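Local structure of uncharacterized protein (3FF4) at residues H32-V37 with G42-K47. The protein is of unknown function but carries a CoA-binding domain of the Rossmann type and so probably binds coenzyme A or a related nucleotide. Sequence-based numbering, arbitrary orientation.
Sequences HEFIPV and GEVLGK
Lys47 reaches across to Phe34 and gives the one hydrogen bond between the segments: NZ meets the backbone O of Phe34 at 3.2 Å, nearly in line with the carbonyl (C=O...N angle 168°). The bond uses a carbonyl on the outermost strand of the parallel sheet, 34-37, whose other edge is paired with strand 7-10. A turn at chi4 (-100°) brings the ammonium round to this oxygen, while Glu33 OE2, 4.6 Å from NZ, lies beyond salt-bridge distance and probably adds no more than a weak attraction. On its way the lysine chain runs over one face of the Phe34 ring, its CD 4.0 Å from the ring centroid in a CH-pi contact. Val44 O approaches the same ring in its plane, 3.5 Å from CZ, and also accepts the Lys47 N bond that closes the type I' turn of the small hairpin. Leu45 CB and Val44 CG1 each lie 3.9 Å from the ring, at CZ and CE1 respectively. Pro36 crosses the root of the lysine at about a right angle, CG 3.8 Å from Lys47 CB. Behind this layer Ala24 of helix 19-30 touches Phe34, Val44 and Leu45, joining hairpin, helix and sheet edge. An alanine in place of Lys47 removes the ammonium and the chain over the ring, and would probably open a gap beside that ring face and weaken the hold of the hairpin on strand 34-37. Lys47 thus has a double part: its methylenes lie against the Phe34 ring and Pro36, and its ammonium links hairpin to edge strand through a backbone carbonyl rather than a salt bridge.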
loop_
_atom_site.group_PDB
_atom_site.type_symbol
_atom_site.label_atom_id
_atom_site.label_comp_id
_atom_site.label_asym_id
_atom_site.label_seq_id
_atom_site.Cartn_x
_atom_site.Cartn_y
_atom_site.Cartn_z
ATOM N N HIS A 32 8.713 -0.284 10.179
ATOM C CA HIS A 32 8.094 -1.240 9.265
ATOM C C HIS A 32 8.949 -1.410 8.013
ATOM O O HIS A 32 9.507 -0.433 7.520
ATOM C CB HIS A 32 6.699 -0.759 8.857
ATOM C CG HIS A 32 5.796 -0.515 10.029
ATOM N ND1 HIS A 32 5.130 -1.533 10.681
ATOM C CD2 HIS A 32 5.473 0.624 10.681
ATOM C CE1 HIS A 32 4.417 -1.025 11.674
ATOM N NE2 HIS A 32 4.614 0.282 11.699
ATOM N N GLU A 33 9.040 -2.640 7.508
ATOM C CA GLU A 33 9.607 -2.886 6.183
ATOM C C GLU A 33 8.599 -2.428 5.113
ATOM O O GLU A 33 7.465 -2.918 5.070
ATOM C CB GLU A 33 9.948 -4.365 6.008
ATOM C CG GLU A 33 10.217 -4.757 4.571
ATOM C CD GLU A 33 10.683 -6.202 4.444
ATOM O OE1 GLU A 33 10.276 -7.066 5.279
ATOM O OE2 GLU A 33 11.481 -6.460 3.517
ATOM N N PHE A 34 8.994 -1.456 4.294
ATOM C CA PHE A 34 8.140 -1.013 3.173
ATOM C C PHE A 34 8.662 -1.582 1.856
ATOM O O PHE A 34 9.898 -1.766 1.675
ATOM C CB PHE A 34 7.997 0.525 3.107
ATOM C CG PHE A 34 9.195 1.228 2.548
ATOM C CD1 PHE A 34 9.239 1.588 1.190
ATOM C CD2 PHE A 34 10.290 1.516 3.361
ATOM C CE1 PHE A 34 10.369 2.218 0.659
ATOM C CE2 PHE A 34 11.428 2.139 2.834
ATOM C CZ PHE A 34 11.455 2.503 1.477
ATOM N N ILE A 35 7.735 -1.873 0.945
ATOM C CA ILE A 35 8.106 -2.344 -0.384
ATOM C C ILE A 35 7.448 -1.485 -1.477
ATOM O O ILE A 35 6.225 -1.539 -1.616
ATOM C CB ILE A 35 7.735 -3.825 -0.592
ATOM C CG1 ILE A 35 8.391 -4.702 0.495
ATOM C CG2 ILE A 35 8.153 -4.276 -2.027
ATOM C CD1 ILE A 35 7.803 -6.075 0.584
ATOM N N PRO A 36 8.256 -0.710 -2.245
ATOM C CA PRO A 36 7.684 0.209 -3.243
ATOM C C PRO A 36 7.393 -0.469 -4.587
ATOM O O PRO A 36 8.326 -0.989 -5.247
ATOM C CB PRO A 36 8.765 1.266 -3.426
ATOM C CG PRO A 36 10.064 0.604 -2.981
ATOM C CD PRO A 36 9.732 -0.575 -2.119
ATOM N N VAL A 37 6.114 -0.467 -4.970
ATOM C CA VAL A 37 5.653 -1.043 -6.226
ATOM C C VAL A 37 4.824 0.013 -6.959
ATOM O O VAL A 37 4.056 0.772 -6.360
ATOM C CB VAL A 37 4.823 -2.340 -6.013
ATOM C CG1 VAL A 37 4.352 -2.957 -7.347
ATOM C CG2 VAL A 37 5.600 -3.364 -5.189
ATOM N N GLY A 42 12.331 4.784 -10.565
ATOM C CA GLY A 42 13.107 5.489 -9.550
ATOM C C GLY A 42 13.385 4.717 -8.277
ATOM O O GLY A 42 13.195 3.497 -8.222
ATOM N N GLU A 43 13.833 5.438 -7.248
ATOM C CA GLU A 43 14.162 4.839 -5.947
ATOM C C GLU A 43 13.513 5.630 -4.813
ATOM O O GLU A 43 13.542 6.871 -4.816
ATOM C CB GLU A 43 15.677 4.833 -5.693
ATOM C CG GLU A 43 16.084 5.967 -4.756
ATOM C CD GLU A 43 17.464 5.806 -4.168
ATOM O OE1 GLU A 43 18.353 5.249 -4.848
ATOM O OE2 GLU A 43 17.652 6.258 -3.016
ATOM N N VAL A 44 12.972 4.907 -3.833
ATOM C CA VAL A 44 12.318 5.516 -2.683
ATOM C C VAL A 44 13.141 5.100 -1.475
ATOM O O VAL A 44 13.259 3.909 -1.164
ATOM C CB VAL A 44 10.844 5.053 -2.527
ATOM C CG1 VAL A 44 10.239 5.606 -1.227
ATOM C CG2 VAL A 44 10.016 5.475 -3.748
ATOM N N LEU A 45 13.765 6.087 -0.840
ATOM C CA LEU A 45 14.623 5.843 0.325
ATOM C C LEU A 45 15.548 4.649 0.136
ATOM O O LEU A 45 15.656 3.798 1.013
ATOM C CB LEU A 45 13.759 5.661 1.580
ATOM C CG LEU A 45 12.720 6.781 1.800
ATOM C CD1 LEU A 45 11.594 6.349 2.710
ATOM C CD2 LEU A 45 13.372 8.061 2.329
ATOM N N GLY A 46 16.201 4.564 -1.012
ATOM C CA GLY A 46 17.204 3.520 -1.213
ATOM C C GLY A 46 16.717 2.250 -1.897
ATOM O O GLY A 46 17.529 1.402 -2.247
ATOM N N LYS A 47 15.400 2.115 -2.107
ATOM C CA LYS A 47 14.857 0.917 -2.736
ATOM C C LYS A 47 14.346 1.234 -4.122
ATOM O O LYS A 47 13.550 2.168 -4.307
ATOM C CB LYS A 47 13.725 0.332 -1.903
ATOM C CG LYS A 47 14.169 -0.308 -0.624
ATOM C CD LYS A 47 12.964 -0.539 0.261
ATOM C CE LYS A 47 13.283 -1.443 1.410
ATOM N NZ LYS A 47 12.803 -2.831 1.074
#